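Local coordinates for catalase (Exiguobacterium oxidotolerans, PDB 2J2M), which catalyses the breakdown of hydrogen peroxide into water and oxygen at a haem group, at residues P51-H56 with E311-N316; K67-M72 with F291-T296; K214-P219 with F261-D266. All blocks are in the same frame, centred on the assembly; numbering follows the deposited sequence.

Contact 1: residues P51-H56 with E311-N316. With HEM (protoporphyrin IX containing Fe), chain E.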
loop_
_atom_site.group_PDB
_atom_site.type_symbol
_atom_site.label_atom_id
_atom_site.label_comp_id
_atom_site.label_asym_id
_atom_site.label_seq_id
_atom_site.Cartn_x
_atom_site.Cartn_y
_atom_site.Cartn_z
ATOM N N PRO A 51 3.318 4.676 7.855
ATOM C CA PRO A 51 4.355 4.100 8.728
ATOM C C PRO A 51 5.319 5.170 9.259
ATOM O O PRO A 51 5.693 6.070 8.523
ATOM C CB PRO A 51 5.123 3.169 7.786
ATOM C CG PRO A 51 4.183 2.895 6.628
ATOM C CD PRO A 51 3.359 4.119 6.480
ATOM N N GLU A 52 5.722 5.059 10.523
ATOM C CA GLU A 52 6.776 5.890 11.069
ATOM C C GLU A 52 8.123 5.376 10.513
ATOM O O GLU A 52 8.179 4.292 9.931
ATOM C CB GLU A 52 6.729 5.907 12.617
ATOM C CG GLU A 52 7.130 4.567 13.322
ATOM C CD GLU A 52 7.292 4.673 14.864
ATOM O OE1 GLU A 52 6.600 5.504 15.511
ATOM O OE2 GLU A 52 8.117 3.906 15.440
ATOM N N ARG A 53 9.182 6.175 10.643
ATOM C CA ARG A 53 10.508 5.782 10.225
ATOM C C ARG A 53 10.910 4.516 10.972
ATOM O O ARG A 53 10.637 4.382 12.178
ATOM C CB ARG A 53 11.507 6.918 10.515
ATOM C CG ARG A 53 11.531 8.075 9.479
ATOM C CD ARG A 53 11.995 9.393 10.135
ATOM N NE ARG A 53 11.987 10.576 9.246
ATOM C CZ ARG A 53 10.893 11.208 8.874
ATOM N NH1 ARG A 53 9.689 10.790 9.291
ATOM N NH2 ARG A 53 10.985 12.241 8.072
ATOM N N VAL A 54 11.568 3.591 10.281
ATOM C CA VAL A 54 12.006 2.332 10.914
ATOM C C VAL A 54 12.873 2.636 12.136
ATOM O O VAL A 54 12.711 2.003 13.211
ATOM C CB VAL A 54 12.707 1.353 9.893
ATOM C CG1 VAL A 54 13.845 2.011 9.200
ATOM C CG2 VAL A 54 13.209 0.088 10.566
ATOM N N VAL A 55 13.774 3.620 11.982
ATOM C CA VAL A 55 14.502 4.197 13.127
ATOM C C VAL A 55 14.418 5.707 12.981
ATOM O O VAL A 55 14.101 6.209 11.909
ATOM C CB VAL A 55 15.994 3.731 13.252
ATOM C CG1 VAL A 55 16.080 2.278 13.690
ATOM C CG2 VAL A 55 16.807 3.988 11.962
ATOM N N HIS A 56 14.689 6.426 14.058
ATOM C CA HIS A 56 14.656 7.887 14.061
ATOM C C HIS A 56 13.271 8.430 13.819
ATOM O O HIS A 56 13.132 9.492 13.202
ATOM C CB HIS A 56 15.591 8.483 13.005
ATOM C CG HIS A 56 17.046 8.303 13.292
ATOM N ND1 HIS A 56 17.825 9.305 13.839
ATOM C CD2 HIS A 56 17.882 7.268 13.039
ATOM C CE1 HIS A 56 19.074 8.880 13.938
ATOM N NE2 HIS A 56 19.140 7.654 13.441
ATOM N N GLU A 311 7.318 14.985 8.642
ATOM C CA GLU A 311 7.049 13.554 8.602
ATOM C C GLU A 311 7.316 12.989 7.210
ATOM O O GLU A 311 7.801 11.875 7.084
ATOM C CB GLU A 311 5.641 13.188 9.114
ATOM C CG GLU A 311 5.391 11.659 9.259
ATOM C CD GLU A 311 6.333 11.030 10.302
ATOM O OE1 GLU A 311 6.626 11.733 11.286
ATOM O OE2 GLU A 311 6.805 9.875 10.138
ATOM N N SER A 312 7.053 13.790 6.181
ATOM C CA SER A 312 7.099 13.331 4.792
ATOM C C SER A 312 8.463 13.475 4.078
ATOM O O SER A 312 8.670 12.855 3.021
ATOM C CB SER A 312 5.976 13.984 3.973
ATOM O OG SER A 312 4.708 13.387 4.246
ATOM N N VAL A 313 9.378 14.283 4.616
ATOM C CA VAL A 313 10.719 14.337 4.062
ATOM C C VAL A 313 11.423 12.979 4.113
ATOM O O VAL A 313 11.266 12.214 5.069
ATOM C CB VAL A 313 11.617 15.450 4.733
ATOM C CG1 VAL A 313 11.999 15.110 6.195
ATOM C CG2 VAL A 313 12.864 15.760 3.865
ATOM N N GLY A 314 12.191 12.691 3.074
ATOM C CA GLY A 314 13.148 11.607 3.110
ATOM C C GLY A 314 14.539 12.087 2.758
ATOM O O GLY A 314 14.705 12.887 1.835
ATOM N N PHE A 315 15.542 11.613 3.499
ATOM C CA PHE A 315 16.937 11.910 3.194
ATOM C C PHE A 315 17.726 10.625 2.922
ATOM O O PHE A 315 17.364 9.549 3.391
ATOM C CB PHE A 315 17.643 12.609 4.349
ATOM C CG PHE A 315 16.905 13.758 4.964
ATOM C CD1 PHE A 315 17.197 15.068 4.589
ATOM C CD2 PHE A 315 16.010 13.544 6.013
ATOM C CE1 PHE A 315 16.562 16.141 5.219
ATOM C CE2 PHE A 315 15.379 14.603 6.643
ATOM C CZ PHE A 315 15.647 15.908 6.243
ATOM N N ASN A 316 18.825 10.759 2.186
ATOM C CA ASN A 316 19.712 9.634 1.871
ATOM C C ASN A 316 21.130 10.173 1.735
ATOM O O ASN A 316 21.350 11.086 0.948
ATOM C CB ASN A 316 19.268 8.908 0.574
ATOM C CG ASN A 316 20.146 7.690 0.237
ATOM O OD1 ASN A 316 21.223 7.519 0.798
ATOM N ND2 ASN A 316 19.687 6.852 -0.678
HETATM C CHA HEM E . 17.188 6.938 9.478
HETATM C CHB HEM E . 21.647 8.349 10.876
HETATM C CHC HEM E . 23.294 3.925 9.882
HETATM C CHD HEM E . 19.075 2.739 7.871
HETATM C C1A HEM E . 18.253 7.729 9.903
HETATM C C2A HEM E . 18.221 9.153 10.230
HETATM C C3A HEM E . 19.461 9.538 10.618
HETATM C C4A HEM E . 20.311 8.379 10.556
HETATM C CMA HEM E . 19.939 10.943 11.058
HETATM C CAA HEM E . 16.946 10.032 10.150
HETATM C CBA HEM E . 16.785 10.744 8.804
HETATM C CGA HEM E . 15.542 11.599 8.915
HETATM O O1A HEM E . 14.524 11.306 8.232
HETATM O O2A HEM E . 15.563 12.571 9.717
HETATM C C1B HEM E . 22.505 7.301 10.672
HETATM C C2B HEM E . 23.956 7.337 10.752
HETATM C C3B HEM E . 24.385 6.105 10.479
HETATM C C4B HEM E . 23.242 5.266 10.217
HETATM C CMB HEM E . 24.844 8.580 11.047
HETATM C CAB HEM E . 25.842 5.621 10.386
HETATM C CBB HEM E . 26.764 6.004 11.262
HETATM C C1C HEM E . 22.355 3.230 9.168
HETATM C C2C HEM E . 22.539 1.971 8.473
HETATM C C3C HEM E . 21.352 1.668 7.911
HETATM C C4C HEM E . 20.395 2.709 8.244
HETATM C CMC HEM E . 23.862 1.156 8.359
HETATM C CAC HEM E . 20.990 0.417 7.075
HETATM C CBC HEM E . 21.362 0.297 5.795
HETATM C C1D HEM E . 18.144 3.720 8.127
HETATM C C2D HEM E . 16.757 3.676 7.708
HETATM C C3D HEM E . 16.168 4.997 8.200
HETATM C C4D HEM E . 17.256 5.701 8.869
HETATM C CMD HEM E . 16.050 2.546 6.885
HETATM C CAD HEM E . 14.723 5.498 8.019
HETATM C CBD HEM E . 14.744 6.555 6.913
HETATM C CGD HEM E . 13.353 6.899 6.414
HETATM O O1D HEM E . 12.332 6.209 6.742
HETATM O O2D HEM E . 13.270 7.881 5.647
HETATM N NA HEM E . 19.553 7.307 10.112
HETATM N NB HEM E . 22.102 6.023 10.349
HETATM N NC HEM E . 21.045 3.646 9.001
HETATM N ND HEM E . 18.390 4.914 8.787
HETATM FE FE HEM E . 20.321 5.573 9.283
HETATM O O HOH W 1 6.394 8.672 7.894
HETATM O O HOH W 2 8.806 9.047 11.350
#
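At the edge of the Arg53 guanidinium lie the haem propionate oxygen O1A, Val313 CG1 and, somewhat out of plane, Glu311 O, while Val313 O sits obliquely to it. The carboxylate of Glu311 is turned almost perpendicular to it (planes 84° apart), and its OE2 forms a salt bridge with Arg53 NH1 at 3.1 Å. Phe315 presents its ring edge to the same O1A and carries Val313 CG2 over one face, offset toward the rim. One face of the His56 ring is covered by the porphyrin, whose C2A lies over the ring centre 3.3 Å above its plane. This is the haem pocket of the catalase fold, in which His56 is placed like the distal histidine of related haem catalases and bonds through ND1 to Ser95.

Arg53 has CG anti to the carbonyl carbon (chi1 -80°) and an extended chain to NE, which brings NE to haem O1A at 2.8 Å along a nearly straight bond (172°). NH1 donates to Glu311 O at 3.1 Å, an oxygen that also accepts from Arg346. One water donates to Glu311 OE2 while accepting from both Arg53 N and NH1, and another links OE2 to Pro51 O.

Contact 2: residues K67-M72 with F291-T296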
loop_
_atom_site.group_PDB
_atom_site.type_symbol
_atom_site.label_atom_id
_atom_site.label_comp_id
_atom_site.label_asym_id
_atom_site.label_seq_id
_atom_site.Cartn_x
_atom_site.Cartn_y
_atom_site.Cartn_z
ATOM N N LYS A 67 24.916 29.142 4.154
ATOM C CA LYS A 67 25.720 30.211 3.556
ATOM C C LYS A 67 27.198 29.858 3.516
ATOM O O LYS A 67 27.841 29.662 4.553
ATOM C CB LYS A 67 25.474 31.547 4.269
ATOM C CG LYS A 67 26.482 32.662 3.949
ATOM C CD LYS A 67 26.148 33.374 2.664
ATOM C CE LYS A 67 26.391 34.881 2.791
ATOM N NZ LYS A 67 25.854 35.554 1.563
ATOM N N VAL A 68 27.723 29.752 2.296
ATOM C CA VAL A 68 29.122 29.405 2.141
ATOM C C VAL A 68 30.046 30.593 2.420
ATOM O O VAL A 68 29.843 31.710 1.906
ATOM C CB VAL A 68 29.469 28.501 0.868
ATOM C CG1 VAL A 68 28.251 28.184 -0.014
ATOM C CG2 VAL A 68 30.738 28.985 0.093
ATOM N N LYS A 69 31.015 30.340 3.305
ATOM C CA LYS A 69 31.975 31.339 3.707
ATOM C C LYS A 69 33.292 31.188 2.928
ATOM O O LYS A 69 33.827 32.169 2.440
ATOM C CB LYS A 69 32.192 31.288 5.228
ATOM C CG LYS A 69 33.101 32.410 5.787
ATOM C CD LYS A 69 32.529 32.986 7.076
ATOM C CE LYS A 69 33.554 33.037 8.213
ATOM N NZ LYS A 69 32.872 32.916 9.565
ATOM N N ASN A 70 33.785 29.954 2.812
ATOM C CA ASN A 70 35.013 29.634 2.102
ATOM C C ASN A 70 34.746 28.711 0.935
ATOM O O ASN A 70 34.202 27.607 1.098
ATOM C CB ASN A 70 36.030 28.955 3.031
ATOM C CG ASN A 70 36.388 29.809 4.246
ATOM O OD1 ASN A 70 36.024 29.477 5.367
ATOM N ND2 ASN A 70 37.100 30.911 4.021
ATOM N N SER A 71 35.148 29.173 -0.244
ATOM C CA SER A 71 35.242 28.355 -1.448
ATOM C C SER A 71 35.937 27.026 -1.185
ATOM O O SER A 71 36.900 26.961 -0.415
ATOM C CB SER A 71 36.021 29.103 -2.509
ATOM O OG SER A 71 35.839 28.444 -3.733
ATOM N N MET A 72 35.427 25.974 -1.816
ATOM C CA MET A 72 35.908 24.605 -1.610
ATOM C C MET A 72 36.347 24.016 -2.951
ATOM O O MET A 72 36.541 22.792 -3.090
ATOM C CB MET A 72 34.813 23.730 -0.959
ATOM C CG MET A 72 34.496 24.041 0.508
ATOM S SD MET A 72 35.873 23.579 1.606
ATOM C CE MET A 72 36.345 25.195 2.231
ATOM N N PHE A 291 39.978 20.740 11.142
ATOM C CA PHE A 291 38.687 21.177 10.607
ATOM C C PHE A 291 38.954 22.400 9.716
ATOM O O PHE A 291 39.746 23.268 10.061
ATOM C CB PHE A 291 37.734 21.597 11.749
ATOM C CG PHE A 291 37.195 20.450 12.615
ATOM C CD1 PHE A 291 37.764 19.166 12.602
ATOM C CD2 PHE A 291 36.138 20.689 13.496
ATOM C CE1 PHE A 291 37.265 18.128 13.441
ATOM C CE2 PHE A 291 35.643 19.670 14.336
ATOM C CZ PHE A 291 36.210 18.381 14.304
ATOM N N GLN A 292 38.321 22.469 8.558
ATOM C CA GLN A 292 38.440 23.668 7.733
ATOM C C GLN A 292 37.044 24.217 7.523
ATOM O O GLN A 292 36.166 23.504 7.037
ATOM C CB GLN A 292 39.121 23.367 6.396
ATOM C CG GLN A 292 40.450 22.635 6.510
ATOM C CD GLN A 292 41.114 22.463 5.178
ATOM O OE1 GLN A 292 41.245 23.421 4.407
ATOM N NE2 GLN A 292 41.511 21.239 4.871
ATOM N N HIS A 293 36.851 25.479 7.893
ATOM C CA HIS A 293 35.542 26.135 7.839
ATOM C C HIS A 293 34.986 26.181 6.431
ATOM O O HIS A 293 35.705 26.524 5.500
ATOM C CB HIS A 293 35.642 27.556 8.400
ATOM C CG HIS A 293 34.319 28.167 8.733
ATOM N ND1 HIS A 293 33.846 29.299 8.110
ATOM C CD2 HIS A 293 33.354 27.789 9.604
ATOM C CE1 HIS A 293 32.658 29.605 8.598
ATOM N NE2 HIS A 293 32.335 28.708 9.507
ATOM N N VAL A 294 33.718 25.811 6.279
ATOM C CA VAL A 294 33.022 25.854 4.980
ATOM C C VAL A 294 31.982 26.997 4.968
ATOM O O VAL A 294 31.936 27.833 4.057
ATOM C CB VAL A 294 32.292 24.503 4.673
ATOM C CG1 VAL A 294 31.398 24.621 3.425
ATOM C CG2 VAL A 294 33.269 23.350 4.533
ATOM N N GLY A 295 31.144 27.018 5.997
ATOM C CA GLY A 295 30.037 27.952 6.047
ATOM C C GLY A 295 29.216 27.739 7.291
ATOM O O GLY A 295 29.676 27.112 8.253
ATOM N N THR A 296 28.008 28.302 7.265
ATOM C CA THR A 296 27.108 28.297 8.403
ATOM C C THR A 296 25.620 28.153 8.036
ATOM O O THR A 296 25.115 28.775 7.092
ATOM C CB THR A 296 27.431 29.465 9.438
ATOM O OG1 THR A 296 26.247 30.209 9.785
ATOM C CG2 THR A 296 28.520 30.377 8.930
#
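Lys67 and Thr296 form an antiparallel hydrogen-bonded pair, with N and O of each joined to O and N of the other, and Val68 faces Gly295 as a non-hydrogen-bonded pair with the CA atoms 4.3 Å apart. The pairing joins strands 59-68 and 292-302 of the catalase beta-barrel, and Val294 and Gly295 make a classic beta bulge opposite Leu260 on the strand beyond. Past the end of strand 59-68, Val294 O is gripped twice: Lys69 N donates at 2.8 Å in the carbonyl plane, whereas Asn70 N, at 3.1 Å, comes from above it.

The imidazole of His293 has Gly295 N over the centre of one face, 3.9 Å from the ring plane. Lys69 crosses this ring obliquely, its CG at the edge and its NZ 3.5 Å from His293 CE1. His293 NE2 bonds to Asp259, and the ring meets Phe261 edge-to-face. An alanine in place of this histidine is likely to leave Asp259 without its partner and the Lys69 chain freer to swing. Met72, bent at chi2 (-69°), crosses Val294 at about a right angle, bringing SD to 3.9 Å from Val294 CG2 and CE to 3.6 Å from His293 O.

Contact 3: residues K214-P219 with F261-D266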
loop_
_atom_site.group_PDB
_atom_site.type_symbol
_atom_site.label_atom_id
_atom_site.label_comp_id
_atom_site.label_asym_id
_atom_site.label_seq_id
_atom_site.Cartn_x
_atom_site.Cartn_y
_atom_site.Cartn_z
ATOM N N LYS A 214 35.496 14.208 5.805
ATOM C CA LYS A 214 34.546 14.054 6.903
ATOM C C LYS A 214 33.892 15.444 7.073
ATOM O O LYS A 214 34.523 16.496 6.788
ATOM C CB LYS A 214 35.296 13.660 8.179
ATOM C CG LYS A 214 34.757 12.473 8.993
ATOM C CD LYS A 214 35.037 11.166 8.303
ATOM C CE LYS A 214 35.732 10.147 9.190
ATOM N NZ LYS A 214 35.032 9.540 10.360
ATOM N N LEU A 215 32.633 15.441 7.523
ATOM C CA LEU A 215 31.872 16.669 7.695
ATOM C C LEU A 215 31.515 16.855 9.147
ATOM O O LEU A 215 31.216 15.889 9.838
ATOM C CB LEU A 215 30.621 16.646 6.834
ATOM C CG LEU A 215 30.511 17.451 5.531
ATOM C CD1 LEU A 215 31.743 18.279 5.119
ATOM C CD2 LEU A 215 30.004 16.569 4.372
ATOM N N ARG A 216 31.490 18.112 9.574
ATOM C CA ARG A 216 31.478 18.487 10.978
ATOM C C ARG A 216 30.572 19.714 11.211
ATOM O O ARG A 216 30.816 20.779 10.636
ATOM C CB ARG A 216 32.926 18.831 11.390
ATOM C CG ARG A 216 33.579 17.903 12.417
ATOM C CD ARG A 216 34.033 16.525 11.929
ATOM N NE ARG A 216 33.793 15.677 13.086
ATOM C CZ ARG A 216 34.600 14.786 13.644
ATOM N NH1 ARG A 216 35.760 14.440 13.122
ATOM N NH2 ARG A 216 34.169 14.176 14.723
ATOM N N TRP A 217 29.519 19.563 12.014
ATOM C CA TRP A 217 28.709 20.720 12.443
ATOM C C TRP A 217 28.987 21.113 13.895
ATOM O O TRP A 217 29.020 20.250 14.776
ATOM C CB TRP A 217 27.211 20.452 12.300
ATOM C CG TRP A 217 26.711 20.161 10.914
ATOM C CD1 TRP A 217 26.523 18.921 10.354
ATOM C CD2 TRP A 217 26.285 21.115 9.927
ATOM N NE1 TRP A 217 26.014 19.051 9.096
ATOM C CE2 TRP A 217 25.848 20.380 8.805
ATOM C CE3 TRP A 217 26.213 22.511 9.889
ATOM C CZ2 TRP A 217 25.364 20.999 7.638
ATOM C CZ3 TRP A 217 25.727 23.137 8.718
ATOM C CH2 TRP A 217 25.305 22.375 7.619
ATOM N N VAL A 218 29.179 22.414 14.131
ATOM C CA VAL A 218 29.560 22.948 15.444
ATOM C C VAL A 218 28.516 23.992 15.822
ATOM O O VAL A 218 28.366 24.968 15.107
ATOM C CB VAL A 218 31.017 23.588 15.433
ATOM C CG1 VAL A 218 31.413 24.151 16.837
ATOM C CG2 VAL A 218 32.116 22.574 14.924
ATOM N N PRO A 219 27.769 23.787 16.937
ATOM C CA PRO A 219 26.654 24.685 17.220
ATOM C C PRO A 219 27.092 26.000 17.828
ATOM O O PRO A 219 27.940 26.009 18.723
ATOM C CB PRO A 219 25.825 23.903 18.233
ATOM C CG PRO A 219 26.817 23.068 18.970
ATOM C CD PRO A 219 27.900 22.730 17.965
ATOM N N PHE A 261 32.355 22.415 9.045
ATOM C CA PHE A 261 33.759 22.244 8.807
ATOM C C PHE A 261 33.969 20.934 8.034
ATOM O O PHE A 261 33.106 20.029 8.028
ATOM C CB PHE A 261 34.545 22.180 10.124
ATOM C CG PHE A 261 34.534 23.455 10.938
ATOM C CD1 PHE A 261 35.642 24.296 10.943
ATOM C CD2 PHE A 261 33.434 23.786 11.746
ATOM C CE1 PHE A 261 35.663 25.462 11.709
ATOM C CE2 PHE A 261 33.425 24.964 12.517
ATOM C CZ PHE A 261 34.543 25.802 12.499
ATOM N N VAL A 262 35.139 20.843 7.398
ATOM C CA VAL A 262 35.481 19.718 6.572
ATOM C C VAL A 262 36.857 19.208 6.972
ATOM O O VAL A 262 37.774 19.988 7.173
ATOM C CB VAL A 262 35.385 20.078 5.042
ATOM C CG1 VAL A 262 36.443 21.100 4.622
ATOM C CG2 VAL A 262 35.486 18.829 4.172
ATOM N N GLN A 263 36.979 17.895 7.110
ATOM C CA GLN A 263 38.282 17.236 7.256
ATOM C C GLN A 263 38.653 16.510 5.969
ATOM O O GLN A 263 37.840 15.785 5.384
ATOM C CB GLN A 263 38.280 16.263 8.436
ATOM C CG GLN A 263 38.274 16.946 9.795
ATOM C CD GLN A 263 38.033 15.958 10.898
ATOM O OE1 GLN A 263 36.957 15.384 10.998
ATOM N NE2 GLN A 263 39.043 15.731 11.724
ATOM N N VAL A 264 39.900 16.718 5.553
ATOM C CA VAL A 264 40.410 16.241 4.275
ATOM C C VAL A 264 41.627 15.326 4.448
ATOM O O VAL A 264 42.632 15.675 5.073
ATOM C CB VAL A 264 40.754 17.422 3.336
ATOM C CG1 VAL A 264 41.235 16.911 1.991
ATOM C CG2 VAL A 264 39.532 18.333 3.150
ATOM N N LEU A 265 41.496 14.146 3.863
ATOM C CA LEU A 265 42.473 13.094 3.948
ATOM C C LEU A 265 42.746 12.595 2.544
ATOM O O LEU A 265 41.846 12.078 1.876
ATOM C CB LEU A 265 41.931 11.935 4.797
ATOM C CG LEU A 265 42.809 10.672 4.828
ATOM C CD1 LEU A 265 44.163 10.893 5.556
ATOM C CD2 LEU A 265 42.036 9.519 5.448
ATOM N N ASP A 266 43.991 12.748 2.105
ATOM C CA ASP A 266 44.372 12.351 0.762
ATOM C C ASP A 266 44.341 10.820 0.653
ATOM O O ASP A 266 44.808 10.110 1.560
ATOM C CB ASP A 266 45.734 12.904 0.432
ATOM C CG ASP A 266 46.125 12.642 -0.974
ATOM O OD1 ASP A 266 46.034 13.579 -1.808
ATOM O OD2 ASP A 266 46.497 11.482 -1.275
#
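Arg216 leaves strand 210-219 beside Phe261 and reaches along the neighbouring strand to Gln263. Its CB lies 3.9 Å from Phe261 CB, as expected of two side chains on one face of an antiparallel hydrogen-bonded pair. CG packs against the ring of Phe291. The first torsion is close to eclipsed, and bends at chi2 and chi3 turn the chain toward Gln263, so that CD comes to 3.3 Å from Gln263 OE1. NE and CZ pass the same oxygen at longer range, and NH1 ends the approach with a hydrogen bond to Gln263 OE1 of 2.6 Å. That bond is nearly straight at 165°. The oxygen lies in the guanidinium plane, at its edge, although the guanidinium and amide planes are 45° apart. The other terminal nitrogen, NH2, forms a salt bridge with Asp283. Gln263 NE2 donates to the carbonyls of Trp284 and Ile289, which fixes the amide with OE1 turned to the arginine.

Lys214 packs its CB against Gln263 OE1 at 3.7 Å, while its NZ turns away to Val198 O. Farther along, Val218 CG2 touches Phe261 CE2 at 3.6 Å, approaching the ring obliquely. On the opposite face of the sheet Leu215 CD1 rests 3.9 Å from Val262 CG2. Backbone bonds in both directions tie Lys214 to Gln263 and Arg216 to Phe261.

Segments 214-219 and 261-265 run antiparallel, at 155° between their N-to-C directions, within the catalase beta-barrel. Trp217, on the Leu215 side, stacks on Phe113 of strand 112-119 and meets Phe126 of strand 122-129 edge-to-face. Strand 257-265 lies between 210-219 and 292-302, and helices 228-237 and 241-251 occupy the chain that links the paired strands.

Contacts 2 and 3 belong to one antiparallel sheet and share a border: strands 257-265 and 292-302 are neighbours, Gln292 O lies 2.9 Å from Val262 N in a probable hydrogen bond, and Phe291 packs on Arg216 and Gln263. Contact 3 is buried and its pairing regular, whereas contact 2, at a strand end with a bulge, is partly buried and includes the exposed Lys69. Contact 1 joins two loops instead of strands. It is also buried, but relies on ion pairing, bridging waters and a haem propionate, with no backbone-to-backbone pairing between its segments. Its centre is about 29 Å from that of contact 2 and 25 Å from that of contact 3, both nested within the loop it closes.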